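Tail spike protein gp49 (Pseudomonas phage LKA1, PDB 4RU4) probably acts as a trimeric polysaccharide lyase that degrades the O-specific polysaccharide of its Pseudomonas host during phage entry. Local coordinates at residues 20-25 against 57-62; 51-56 against 78-83; 400-405 against 438-443; 454-459 against 468-473. All coordinates share one frame; numbering follows the deposited sequence.

Contact 1. Residues 20-25 against 57-62; sequences FGAVGD and WAALQA
Ala59, on helix 55-65, presses its methyl group into the backbone bend of residues 20-22, and this is the tight part of the contact. Ala59 CB lies 3.3 Å from Phe20 O and 3.3 Å from Ala22 N, so the methyl sits against two polar backbone atoms as well as against carbon. Ala22 CB closes in at 3.6 Å from Ala59 CB, methyl against methyl. Only a short side chain lets the helix come this near, and alanine suits both places. Gly21 makes the bend between them with a positive phi of 95°, at which glycine is relaxed and other residues are strained.

The looser side belongs to Phe20. Its CG stands anti to the carbonyl carbon (chi1 -68°), which lays the ring along the helix one turn further on. Phe20 CD2 reaches Ala62 CB at 3.8 Å, and the backbone carbonyl of Ala62 lies over one face of the ring, offset toward its rim. Phe20 remains partly exposed, and a 1,2-ethanediol molecule is bound about 4 Å from the side chain of Ala62. Phe20 O also accepts a hydrogen bond from Tyr45 OH.

On its other side the helix lays Leu60 on Tyr77, Ile79 and Ile83. A short, alanine-rich helix laid against the first strands is consistent with the helical cap at the N-terminal end of a parallel beta-helix.

Contact 2. Residues 51-56 against 78-83; sequences LSDEID and QINRGI
Asn80 places its CG between the backbone N and the carbonyl carbon (chi1 62°), while Asp53 CG stands anti to its own carbonyl carbon, and these two turns bring amide and carboxylate together where the chain turns a corner. The amide then works with both ends. Asn80 OD1 accepts from Glu54 N at 2.9 Å, an almost straight bond (177°) whose donor lies above the carbonyl plane, and Asn80 ND2 gives a hydrogen to Asp53 OD1 at 3.0 Å. Asparagine suits the place because it donates and accepts at once.

Arg81 comes to the same oxygen with an extended chain. Arg81 NE and NH2 both lie 3.0 Å from Asp53 OD1, a side-on salt bridge in which the carboxylate plane stands 79° from the guanidinium. NH2 uses the syn lone pair, whereas NE and the amide approach from above the carboxylate plane. Three donors therefore grip one oxygen, and the other, OD2, takes Val49 N and Ala50 N.

Further along, Gln78 N donates to Asp56 OD2 at 2.9 Å, while Asp56 OD1 receives Val23 N and Gly24 N. Glu54, at the N-cap position, carries its carboxylate to His29 N and Ser28 OG. Gln78 O is buried without a polar partner, against Glu54 CB at 3.1 Å.

Asp53, matched by Arg81, probably stays ionised, and the nearby helix N terminus may also favour the charge of Asp56.

Contact 3. Residues 400-405 against 438-443; sequences RGVIDV and SYLLRA
The ring of Tyr439 meets the backbone of Arg400 and Gly401: Gly401 N lies at the ring's edge, near its plane, 3.6 Å from Tyr439 CE1, and a water lies over one face, offset toward the rim. That water joins the two segments, giving a hydrogen to Arg400 O at 3.1 Å and accepting from Tyr439 N at 3.0 Å. The calcium ion of Gly368 and Asp394 is about 6 Å from the side chain of Arg400.

Beyond the ring, along the chain, the strands pair in parallel. Ile403 N donates to Leu440 O at 2.8 Å, Arg442 N to Ile403 O at 3.1 Å, and Val405 N to Arg442 O at 2.7 Å; a weak bond from Val402 N to Tyr439 O precedes them. Gly401 suits its place because the backbone runs so close to Arg442 N that no side chain has room. Gly401 N is also held by Asp404 OD1 at 2.9 Å, which fixes the turn leading into the strand.

On one face Ile403 CG2 packs against Leu441 CD1 and Val405 CB against Ala443 CB, branched and small apolar residues that fit the buried interior. On the other, Asp404 and Arg442 extend in the same direction, but carboxylate and guanidinium do not meet; Arg442 NE forms its salt bridge with Asp473.

Strand 403-405 lies between strands 372-377 and 439-446 in a parallel sheet, with strand 468-474 next beyond, and its apolar face packs on Ile424 and Phe422 of strand 420-425.

Contact 4. Residues 454-459 against 468-473; sequences IQYSGQ and KVLQLD
Two faces of the pectin lyase-like beta-helix meet across its interior where Ile454 and Tyr456 of strand 452-463 pack against Val469, Leu470 and Leu472 of strand 468-474. The short strand segments run nearly antiparallel with axes 10.7 Å apart, a gap filled by side chains from both faces.

Val469 lies over one face of the tyrosine ring. Its CG1 stands 4.3 Å from the centroid of the Tyr456 ring and 11° off the normal, a CH-pi contact. Tyr456 CG is anti to the backbone N (chi1 -158°), which carries the ring inward and past Leu470, whose CD2 comes to 3.9 Å from Tyr456 CD2. The other branch of this leucine is used as well: Leu470 CD1 lies 3.9 Å from Ile454 CG2, so a single forked side chain fills the space between ring and isoleucine. Ile454 in turn divides its branches, sending CG1 to within 4.2 Å of Leu472 CD2.

Tyrosine brings one polar atom into this oily layer, and it is satisfied at once: Tyr456 OH donates to Gln459 OE1 at 2.6 Å, the donor tilted 22° from the carbonyl plane.

Polar residues face the other way. Gln471 NE2 bonds both carboxylate oxygens of Asp473, each by its syn lone pair, and its OE1 accepts from Lys468 NZ; Asp473 OD2 also meets Arg442 NE in a salt bridge. Toward the trimer partner, Gln455 NE2 donates to Gly458 O of a second subunit.

Apolar side chains from two faces meeting in the interior are typical of the core of a right-handed parallel beta-helix of the pectin lyase-like kind.

Starting at the N terminus, contact 1 ties the loop at 20-25 to helix 55-65, closing about thirty residues that include helix 38-44. Contact 2 opens before contact 1 has closed, so the two cross, and Asp56 takes part in linking them: contact 1 holds the N-terminal loop on the helix, contact 2 ties the helix start to strands 75-79 and 82-86. Contacts 3 and 4 follow in series on the opposite side of the chain's centre, with about 55 Å between the centres of contacts 1 and 3. Contact 3 closes one turn of the beta-helix, contact 4 a short corner between two faces of the same coil, and a probable hydrogen bond from Asp473 N to Ala443 O continues the sheet between them.

Contact 1. Residues 20-25 against 57-62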
loop_
_atom_site.group_PDB
_atom_site.type_symbol
_atom_site.label_atom_id
_atom_site.label_comp_id
_atom_site.label_asym_id
_atom_site.label_seq_id
_atom_site.Cartn_x
_atom_site.Cartn_y
_atom_site.Cartn_z
ATOM N N PHE B 20 -8.717 -11.886 44.410
ATOM C CA PHE B 20 -9.102 -10.740 45.207
ATOM C C PHE B 20 -10.595 -10.754 45.501
ATOM O O PHE B 20 -11.172 -9.728 45.896
ATOM C CB PHE B 20 -8.650 -9.433 44.548
ATOM C CG PHE B 20 -7.155 -9.265 44.523
ATOM C CD1 PHE B 20 -6.404 -9.827 43.511
ATOM C CD2 PHE B 20 -6.494 -8.586 45.548
ATOM C CE1 PHE B 20 -5.013 -9.705 43.487
ATOM C CE2 PHE B 20 -5.084 -8.462 45.535
ATOM C CZ PHE B 20 -4.358 -9.018 44.500
ATOM N N GLY B 21 -11.227 -11.914 45.307
ATOM C CA GLY B 21 -12.609 -12.090 45.724
ATOM C C GLY B 21 -13.710 -11.872 44.695
ATOM O O GLY B 21 -14.878 -11.916 45.046
ATOM N N ALA B 22 -13.355 -11.665 43.426
ATOM C CA ALA B 22 -14.345 -11.464 42.370
ATOM C C ALA B 22 -15.337 -12.628 42.254
ATOM O O ALA B 22 -15.010 -13.788 42.583
ATOM C CB ALA B 22 -13.632 -11.270 41.015
ATOM N N VAL B 23 -16.530 -12.323 41.744
ATOM C CA VAL B 23 -17.503 -13.366 41.415
ATOM C C VAL B 23 -17.560 -13.580 39.890
ATOM O O VAL B 23 -17.345 -14.688 39.406
ATOM C CB VAL B 23 -18.905 -13.015 41.938
ATOM C CG1 VAL B 23 -19.888 -14.177 41.677
ATOM C CG2 VAL B 23 -18.841 -12.685 43.419
ATOM N N GLY B 24 -17.858 -12.518 39.138
ATOM C CA GLY B 24 -17.853 -12.600 37.686
ATOM C C GLY B 24 -18.886 -13.544 37.084
ATOM O O GLY B 24 -18.658 -14.128 36.015
ATOM N N ASP B 25 -20.023 -13.696 37.755
ATOM C CA ASP B 25 -21.083 -14.563 37.229
ATOM C C ASP B 25 -22.169 -13.809 36.445
ATOM O O ASP B 25 -23.188 -14.389 36.082
ATOM C CB ASP B 25 -21.720 -15.397 38.351
ATOM C CG ASP B 25 -22.481 -14.557 39.365
ATOM O OD1 ASP B 25 -22.653 -13.317 39.181
ATOM O OD2 ASP B 25 -22.934 -15.164 40.360
ATOM N N TRP B 57 -15.947 -5.043 41.018
ATOM C CA TRP B 57 -15.152 -3.833 40.855
ATOM C C TRP B 57 -14.048 -3.764 41.915
ATOM O O TRP B 57 -12.864 -3.517 41.601
ATOM C CB TRP B 57 -16.016 -2.560 40.907
ATOM C CG TRP B 57 -15.096 -1.350 41.052
ATOM C CD1 TRP B 57 -14.446 -0.685 40.042
ATOM C CD2 TRP B 57 -14.688 -0.722 42.276
ATOM N NE1 TRP B 57 -13.677 0.330 40.558
ATOM C CE2 TRP B 57 -13.800 0.325 41.929
ATOM C CE3 TRP B 57 -14.987 -0.941 43.623
ATOM C CZ2 TRP B 57 -13.218 1.134 42.875
ATOM C CZ3 TRP B 57 -14.409 -0.121 44.580
ATOM C CH2 TRP B 57 -13.539 0.906 44.198
ATOM N N ALA B 58 -14.436 -3.962 43.169
ATOM C CA ALA B 58 -13.472 -3.938 44.267
ATOM C C ALA B 58 -12.325 -4.937 44.008
ATOM O O ALA B 58 -11.146 -4.606 44.173
ATOM C CB ALA B 58 -14.178 -4.218 45.628
ATOM N N ALA B 59 -12.670 -6.142 43.566
ATOM C CA ALA B 59 -11.660 -7.163 43.276
ATOM C C ALA B 59 -10.735 -6.785 42.105
ATOM O O ALA B 59 -9.510 -6.958 42.181
ATOM C CB ALA B 59 -12.329 -8.542 43.024
ATOM N N LEU B 60 -11.321 -6.278 41.023
ATOM C CA LEU B 60 -10.543 -5.928 39.839
ATOM C C LEU B 60 -9.657 -4.751 40.143
ATOM O O LEU B 60 -8.490 -4.749 39.786
ATOM C CB LEU B 60 -11.463 -5.554 38.685
ATOM C CG LEU B 60 -11.885 -6.695 37.778
ATOM C CD1 LEU B 60 -13.082 -6.238 36.954
ATOM C CD2 LEU B 60 -10.708 -7.070 36.887
ATOM N N GLN B 61 -10.210 -3.751 40.824
ATOM C CA GLN B 61 -9.404 -2.581 41.201
ATOM C C GLN B 61 -8.256 -2.976 42.118
ATOM O O GLN B 61 -7.128 -2.478 41.960
ATOM C CB GLN B 61 -10.252 -1.464 41.849
ATOM C CG GLN B 61 -9.446 -0.188 42.114
ATOM C CD GLN B 61 -8.982 0.468 40.811
ATOM O OE1 GLN B 61 -9.801 0.904 39.999
ATOM N NE2 GLN B 61 -7.672 0.515 40.600
ATOM N N ALA B 62 -8.535 -3.862 43.072
ATOM C CA ALA B 62 -7.489 -4.324 44.005
ATOM C C ALA B 62 -6.402 -5.111 43.275
ATOM O O ALA B 62 -5.197 -5.008 43.604
ATOM C CB ALA B 62 -8.089 -5.167 45.150
#

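Contact 2. Residues 51-56 against 78-83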
loop_
_atom_site.group_PDB
_atom_site.type_symbol
_atom_site.label_atom_id
_atom_site.label_comp_id
_atom_site.label_asym_id
_atom_site.label_seq_id
_atom_site.Cartn_x
_atom_site.Cartn_y
_atom_site.Cartn_z
ATOM N N LEU B 51 -20.595 0.227 50.845
ATOM C CA LEU B 51 -21.034 -1.168 50.832
ATOM C C LEU B 51 -21.856 -1.523 49.593
ATOM O O LEU B 51 -22.008 -2.688 49.262
ATOM C CB LEU B 51 -21.818 -1.490 52.099
ATOM C CG LEU B 51 -20.957 -1.604 53.363
ATOM C CD1 LEU B 51 -21.832 -1.841 54.634
ATOM C CD2 LEU B 51 -19.947 -2.711 53.169
ATOM N N SER B 52 -22.363 -0.518 48.890
ATOM C CA SER B 52 -23.140 -0.800 47.686
ATOM C C SER B 52 -22.252 -0.974 46.437
ATOM O O SER B 52 -22.760 -1.329 45.370
ATOM C CB SER B 52 -24.160 0.314 47.469
ATOM O OG SER B 52 -23.497 1.561 47.494
ATOM N N ASP B 53 -20.946 -0.717 46.563
ATOM C CA ASP B 53 -19.997 -0.986 45.457
ATOM C C ASP B 53 -20.008 -2.474 45.093
ATOM O O ASP B 53 -20.172 -3.333 45.958
ATOM C CB ASP B 53 -18.552 -0.637 45.846
ATOM C CG ASP B 53 -18.303 0.860 45.922
ATOM O OD1 ASP B 53 -19.109 1.636 45.365
ATOM O OD2 ASP B 53 -17.297 1.245 46.552
ATOM N N GLU B 54 -19.766 -2.778 43.824
ATOM C CA GLU B 54 -19.712 -4.162 43.367
ATOM C C GLU B 54 -18.453 -4.874 43.848
ATOM O O GLU B 54 -17.347 -4.330 43.777
ATOM C CB GLU B 54 -19.757 -4.206 41.825
ATOM C CG GLU B 54 -21.096 -3.745 41.225
ATOM C CD GLU B 54 -22.211 -4.777 41.377
ATOM O OE1 GLU B 54 -21.918 -5.942 41.717
ATOM O OE2 GLU B 54 -23.388 -4.419 41.152
ATOM N N ILE B 55 -18.618 -6.098 44.328
ATOM C CA ILE B 55 -17.476 -6.939 44.641
ATOM C C ILE B 55 -16.538 -7.111 43.418
ATOM O O ILE B 55 -15.318 -7.059 43.569
ATOM C CB ILE B 55 -17.957 -8.308 45.203
ATOM C CG1 ILE B 55 -18.502 -8.116 46.634
ATOM C CG2 ILE B 55 -16.829 -9.360 45.151
ATOM C CD1 ILE B 55 -19.420 -9.258 47.148
ATOM N N ASP B 56 -17.099 -7.269 42.213
ATOM C CA ASP B 56 -16.259 -7.447 41.021
ATOM C C ASP B 56 -15.382 -6.229 40.800
ATOM O O ASP B 56 -14.212 -6.355 40.430
ATOM C CB ASP B 56 -17.097 -7.687 39.759
ATOM C CG ASP B 56 -17.781 -9.057 39.745
ATOM O OD1 ASP B 56 -17.257 -10.009 40.365
ATOM O OD2 ASP B 56 -18.854 -9.166 39.110
ATOM N N GLN B 78 -19.248 -7.277 36.992
ATOM C CA GLN B 78 -20.113 -6.115 37.117
ATOM C C GLN B 78 -19.395 -5.036 37.900
ATOM O O GLN B 78 -18.981 -5.266 39.045
ATOM C CB GLN B 78 -21.418 -6.488 37.840
ATOM C CG GLN B 78 -22.045 -7.795 37.309
ATOM C CD GLN B 78 -22.441 -7.669 35.848
ATOM O OE1 GLN B 78 -23.317 -6.865 35.500
ATOM N NE2 GLN B 78 -21.748 -8.418 34.969
ATOM N N ILE B 79 -19.251 -3.857 37.295
ATOM C CA ILE B 79 -18.549 -2.771 37.968
ATOM C C ILE B 79 -19.391 -1.500 38.002
ATOM O O ILE B 79 -20.113 -1.193 37.058
ATOM C CB ILE B 79 -17.164 -2.499 37.337
ATOM C CG1 ILE B 79 -17.316 -1.984 35.896
ATOM C CG2 ILE B 79 -16.305 -3.770 37.409
ATOM C CD1 ILE B 79 -16.051 -1.365 35.280
ATOM N N ASN B 80 -19.326 -0.768 39.106
ATOM C CA ASN B 80 -20.121 0.443 39.206
ATOM C C ASN B 80 -19.216 1.667 39.233
ATOM O O ASN B 80 -19.693 2.790 39.397
ATOM C CB ASN B 80 -20.965 0.408 40.482
ATOM C CG ASN B 80 -20.114 0.356 41.718
ATOM O OD1 ASN B 80 -19.415 -0.630 41.955
ATOM N ND2 ASN B 80 -20.147 1.423 42.512
ATOM N N ARG B 81 -17.918 1.447 39.073
ATOM C CA ARG B 81 -16.946 2.554 39.055
ATOM C C ARG B 81 -15.887 2.209 38.049
ATOM O O ARG B 81 -15.673 1.034 37.752
ATOM C CB ARG B 81 -16.223 2.692 40.411
ATOM C CG ARG B 81 -17.101 3.098 41.562
ATOM C CD ARG B 81 -16.318 3.413 42.855
ATOM N NE ARG B 81 -17.298 3.523 43.918
ATOM C CZ ARG B 81 -17.973 4.632 44.190
ATOM N NH1 ARG B 81 -17.717 5.753 43.522
ATOM N NH2 ARG B 81 -18.884 4.633 45.155
ATOM N N GLY B 82 -15.162 3.221 37.575
ATOM C CA GLY B 82 -14.091 2.950 36.650
ATOM C C GLY B 82 -12.979 2.136 37.298
ATOM O O GLY B 82 -12.757 2.212 38.504
ATOM N N ILE B 83 -12.279 1.357 36.482
ATOM C CA ILE B 83 -11.047 0.705 36.900
ATOM C C ILE B 83 -9.880 1.584 36.432
ATOM O O ILE B 83 -9.656 1.735 35.231
ATOM C CB ILE B 83 -10.934 -0.693 36.269
ATOM C CG1 ILE B 83 -12.178 -1.529 36.621
ATOM C CG2 ILE B 83 -9.603 -1.365 36.678
ATOM C CD1 ILE B 83 -12.321 -2.806 35.796
#

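Contact 3. Residues 400-405 against 438-443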
loop_
_atom_site.group_PDB
_atom_site.type_symbol
_atom_site.label_atom_id
_atom_site.label_comp_id
_atom_site.label_asym_id
_atom_site.label_seq_id
_atom_site.Cartn_x
_atom_site.Cartn_y
_atom_site.Cartn_z
ATOM N N ARG B 400 -21.175 21.226 -3.210
ATOM C CA ARG B 400 -19.923 20.571 -2.866
ATOM C C ARG B 400 -19.438 19.676 -4.006
ATOM O O ARG B 400 -20.255 19.131 -4.760
ATOM C CB ARG B 400 -20.080 19.773 -1.553
ATOM C CG ARG B 400 -20.199 20.676 -0.294
ATOM C CD ARG B 400 -20.580 19.929 1.005
ATOM N NE ARG B 400 -21.924 19.357 0.940
ATOM C CZ ARG B 400 -22.580 18.810 1.962
ATOM N NH1 ARG B 400 -22.044 18.750 3.167
ATOM N NH2 ARG B 400 -23.787 18.307 1.763
ATOM N N GLY B 401 -18.117 19.526 -4.133
ATOM C CA GLY B 401 -17.550 18.608 -5.126
ATOM C C GLY B 401 -17.651 17.184 -4.608
ATOM O O GLY B 401 -17.950 16.989 -3.422
ATOM N N VAL B 402 -17.417 16.192 -5.466
ATOM C CA VAL B 402 -17.294 14.808 -4.993
ATOM C C VAL B 402 -16.069 14.741 -4.094
ATOM O O VAL B 402 -16.069 14.085 -3.042
ATOM C CB VAL B 402 -17.178 13.811 -6.176
ATOM C CG1 VAL B 402 -16.842 12.375 -5.672
ATOM C CG2 VAL B 402 -18.470 13.855 -7.029
ATOM N N ILE B 403 -15.041 15.475 -4.506
ATOM C CA ILE B 403 -13.919 15.805 -3.652
ATOM C C ILE B 403 -14.033 17.298 -3.394
ATOM O O ILE B 403 -14.028 18.109 -4.339
ATOM C CB ILE B 403 -12.588 15.509 -4.343
ATOM C CG1 ILE B 403 -12.518 14.020 -4.695
ATOM C CG2 ILE B 403 -11.394 15.955 -3.438
ATOM C CD1 ILE B 403 -11.456 13.706 -5.719
ATOM N N ASP B 404 -14.194 17.678 -2.128
ATOM C CA ASP B 404 -14.582 19.047 -1.835
ATOM C C ASP B 404 -13.565 19.797 -0.990
ATOM O O ASP B 404 -13.117 19.276 0.044
ATOM C CB ASP B 404 -15.945 19.067 -1.118
ATOM C CG ASP B 404 -16.513 20.486 -0.999
ATOM O OD1 ASP B 404 -16.859 21.061 -2.050
ATOM O OD2 ASP B 404 -16.596 21.031 0.130
ATOM N N VAL B 405 -13.219 21.019 -1.410
ATOM C CA VAL B 405 -12.336 21.884 -0.624
ATOM C C VAL B 405 -13.025 23.238 -0.391
ATOM O O VAL B 405 -12.769 24.222 -1.098
ATOM C CB VAL B 405 -10.943 22.085 -1.301
ATOM C CG1 VAL B 405 -9.994 22.757 -0.327
ATOM C CG2 VAL B 405 -10.386 20.738 -1.780
ATOM N N SER B 438 -22.828 18.813 -12.127
ATOM C CA SER B 438 -21.920 18.338 -11.068
ATOM C C SER B 438 -20.451 18.476 -11.454
ATOM O O SER B 438 -20.110 18.428 -12.644
ATOM C CB SER B 438 -22.228 16.882 -10.704
ATOM O OG SER B 438 -23.618 16.686 -10.457
ATOM N N TYR B 439 -19.586 18.611 -10.445
ATOM C CA TYR B 439 -18.147 18.727 -10.647
ATOM C C TYR B 439 -17.408 17.724 -9.751
ATOM O O TYR B 439 -17.843 17.420 -8.637
ATOM C CB TYR B 439 -17.643 20.160 -10.373
ATOM C CG TYR B 439 -18.479 20.901 -9.339
ATOM C CD1 TYR B 439 -18.228 20.761 -7.984
ATOM C CD2 TYR B 439 -19.525 21.735 -9.736
ATOM C CE1 TYR B 439 -19.014 21.418 -7.033
ATOM C CE2 TYR B 439 -20.309 22.408 -8.793
ATOM C CZ TYR B 439 -20.042 22.240 -7.451
ATOM O OH TYR B 439 -20.816 22.899 -6.533
ATOM N N LEU B 440 -16.309 17.182 -10.244
ATOM C CA LEU B 440 -15.603 16.158 -9.459
ATOM C C LEU B 440 -14.897 16.781 -8.270
ATOM O O LEU B 440 -14.908 16.233 -7.166
ATOM C CB LEU B 440 -14.630 15.382 -10.326
ATOM C CG LEU B 440 -15.327 14.665 -11.490
ATOM C CD1 LEU B 440 -14.305 13.891 -12.279
ATOM C CD2 LEU B 440 -16.401 13.715 -10.929
ATOM N N LEU B 441 -14.272 17.928 -8.493
ATOM C CA LEU B 441 -13.581 18.604 -7.392
ATOM C C LEU B 441 -13.957 20.079 -7.391
ATOM O O LEU B 441 -13.996 20.729 -8.437
ATOM C CB LEU B 441 -12.049 18.451 -7.494
ATOM C CG LEU B 441 -11.206 19.116 -6.398
ATOM C CD1 LEU B 441 -9.927 18.304 -6.136
ATOM C CD2 LEU B 441 -10.863 20.573 -6.703
ATOM N N ARG B 442 -14.229 20.605 -6.205
ATOM C CA ARG B 442 -14.452 22.039 -6.059
ATOM C C ARG B 442 -13.473 22.544 -5.016
ATOM O O ARG B 442 -13.286 21.896 -3.980
ATOM C CB ARG B 442 -15.885 22.327 -5.575
ATOM C CG ARG B 442 -16.192 23.864 -5.537
ATOM C CD ARG B 442 -17.641 24.179 -5.312
ATOM N NE ARG B 442 -17.885 25.621 -5.446
ATOM C CZ ARG B 442 -19.050 26.215 -5.209
ATOM N NH1 ARG B 442 -20.089 25.505 -4.799
ATOM N NH2 ARG B 442 -19.173 27.537 -5.382
ATOM N N ALA B 443 -12.850 23.688 -5.299
ATOM C CA ALA B 443 -12.105 24.456 -4.310
ATOM C C ALA B 443 -12.608 25.886 -4.400
ATOM O O ALA B 443 -12.757 26.432 -5.498
ATOM C CB ALA B 443 -10.593 24.392 -4.598
HETATM O O HOH W 1 -20.497 18.076 -7.612
#

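Contact 4. Residues 454-459 against 468-473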
loop_
_atom_site.group_PDB
_atom_site.type_symbol
_atom_site.label_atom_id
_atom_site.label_comp_id
_atom_site.label_asym_id
_atom_site.label_seq_id
_atom_site.Cartn_x
_atom_site.Cartn_y
_atom_site.Cartn_z
ATOM N N ILE B 454 -3.465 22.444 -7.901
ATOM C CA ILE B 454 -4.266 21.243 -8.119
ATOM C C ILE B 454 -3.542 20.361 -9.104
ATOM O O ILE B 454 -3.174 20.815 -10.204
ATOM C CB ILE B 454 -5.650 21.557 -8.772
ATOM C CG1 ILE B 454 -6.408 22.661 -8.031
ATOM C CG2 ILE B 454 -6.497 20.285 -8.879
ATOM C CD1 ILE B 454 -6.692 22.371 -6.629
ATOM N N GLN B 455 -3.367 19.092 -8.733
ATOM C CA GLN B 455 -2.894 18.092 -9.671
ATOM C C GLN B 455 -3.980 17.012 -9.718
ATOM O O GLN B 455 -4.157 16.279 -8.751
ATOM C CB GLN B 455 -1.564 17.462 -9.176
ATOM C CG GLN B 455 -0.985 16.375 -10.099
ATOM C CD GLN B 455 0.007 15.459 -9.399
ATOM O OE1 GLN B 455 -0.186 15.086 -8.233
ATOM N NE2 GLN B 455 1.090 15.105 -10.099
ATOM N N TYR B 456 -4.699 16.908 -10.836
ATOM C CA TYR B 456 -5.715 15.869 -10.949
ATOM C C TYR B 456 -5.253 14.965 -12.105
ATOM O O TYR B 456 -5.353 15.339 -13.277
ATOM C CB TYR B 456 -7.075 16.536 -11.178
ATOM C CG TYR B 456 -8.266 15.666 -10.797
ATOM C CD1 TYR B 456 -8.595 14.530 -11.546
ATOM C CD2 TYR B 456 -9.066 15.986 -9.700
ATOM C CE1 TYR B 456 -9.679 13.725 -11.202
ATOM C CE2 TYR B 456 -10.138 15.188 -9.345
ATOM C CZ TYR B 456 -10.444 14.064 -10.101
ATOM O OH TYR B 456 -11.517 13.272 -9.746
ATOM N N SER B 457 -4.742 13.781 -11.778
ATOM C CA SER B 457 -3.818 13.075 -12.672
ATOM C C SER B 457 -3.961 11.546 -12.664
ATOM O O SER B 457 -3.719 10.909 -11.640
ATOM C CB SER B 457 -2.394 13.438 -12.195
ATOM O OG SER B 457 -1.374 12.767 -12.902
ATOM N N GLY B 458 -4.332 10.944 -13.793
ATOM C CA GLY B 458 -4.281 9.482 -13.923
ATOM C C GLY B 458 -5.511 8.687 -13.494
ATOM O O GLY B 458 -5.552 7.460 -13.639
ATOM N N GLN B 459 -6.520 9.358 -12.949
ATOM C CA GLN B 459 -7.701 8.645 -12.412
ATOM C C GLN B 459 -8.624 8.096 -13.511
ATOM O O GLN B 459 -8.881 8.763 -14.509
ATOM C CB GLN B 459 -8.503 9.594 -11.540
ATOM C CG GLN B 459 -9.674 8.994 -10.777
ATOM C CD GLN B 459 -10.407 10.087 -10.042
ATOM O OE1 GLN B 459 -11.076 10.923 -10.656
ATOM N NE2 GLN B 459 -10.258 10.118 -8.730
ATOM N N LYS B 468 -18.325 19.030 -14.898
ATOM C CA LYS B 468 -16.951 19.568 -14.931
ATOM C C LYS B 468 -16.013 18.681 -14.148
ATOM O O LYS B 468 -16.459 17.981 -13.236
ATOM C CB LYS B 468 -16.880 20.959 -14.277
ATOM C CG LYS B 468 -18.096 21.839 -14.508
ATOM C CD LYS B 468 -17.866 23.261 -14.007
ATOM C CE LYS B 468 -19.128 24.123 -14.204
ATOM N NZ LYS B 468 -18.980 25.493 -13.631
ATOM N N VAL B 469 -14.715 18.750 -14.472
ATOM C CA VAL B 469 -13.704 18.099 -13.641
ATOM C C VAL B 469 -13.445 19.017 -12.449
ATOM O O VAL B 469 -13.722 18.636 -11.317
ATOM C CB VAL B 469 -12.393 17.780 -14.418
ATOM C CG1 VAL B 469 -11.360 17.075 -13.516
ATOM C CG2 VAL B 469 -12.697 16.922 -15.653
ATOM N N LEU B 470 -12.958 20.238 -12.709
ATOM C CA LEU B 470 -12.657 21.179 -11.629
ATOM C C LEU B 470 -13.589 22.377 -11.643
ATOM O O LEU B 470 -13.961 22.887 -12.717
ATOM C CB LEU B 470 -11.219 21.698 -11.734
ATOM C CG LEU B 470 -10.116 20.650 -11.864
ATOM C CD1 LEU B 470 -8.771 21.352 -11.910
ATOM C CD2 LEU B 470 -10.181 19.615 -10.715
ATOM N N GLN B 471 -13.924 22.840 -10.440
ATOM C CA GLN B 471 -14.704 24.049 -10.233
ATOM C C GLN B 471 -13.905 24.857 -9.202
ATOM O O GLN B 471 -13.824 24.471 -8.033
ATOM C CB GLN B 471 -16.084 23.686 -9.695
ATOM C CG GLN B 471 -16.880 24.868 -9.187
ATOM C CD GLN B 471 -17.531 25.633 -10.311
ATOM O OE1 GLN B 471 -17.962 25.049 -11.309
ATOM N NE2 GLN B 471 -17.584 26.949 -10.173
ATOM N N LEU B 472 -13.262 25.931 -9.656
ATOM C CA LEU B 472 -12.325 26.697 -8.817
ATOM C C LEU B 472 -12.833 28.127 -8.647
ATOM O O LEU B 472 -12.809 28.918 -9.596
ATOM C CB LEU B 472 -10.910 26.692 -9.431
ATOM C CG LEU B 472 -10.375 25.277 -9.765
ATOM C CD1 LEU B 472 -9.063 25.324 -10.536
ATOM C CD2 LEU B 472 -10.221 24.401 -8.499
ATOM N N ASP B 473 -13.266 28.457 -7.434
ATOM C CA ASP B 473 -14.027 29.681 -7.190
ATOM C C ASP B 473 -13.342 30.548 -6.166
ATOM O O ASP B 473 -12.522 30.073 -5.365
ATOM C CB ASP B 473 -15.390 29.339 -6.590
ATOM C CG ASP B 473 -16.285 28.674 -7.569
ATOM O OD1 ASP B 473 -16.344 29.160 -8.715
ATOM O OD2 ASP B 473 -16.906 27.663 -7.205
#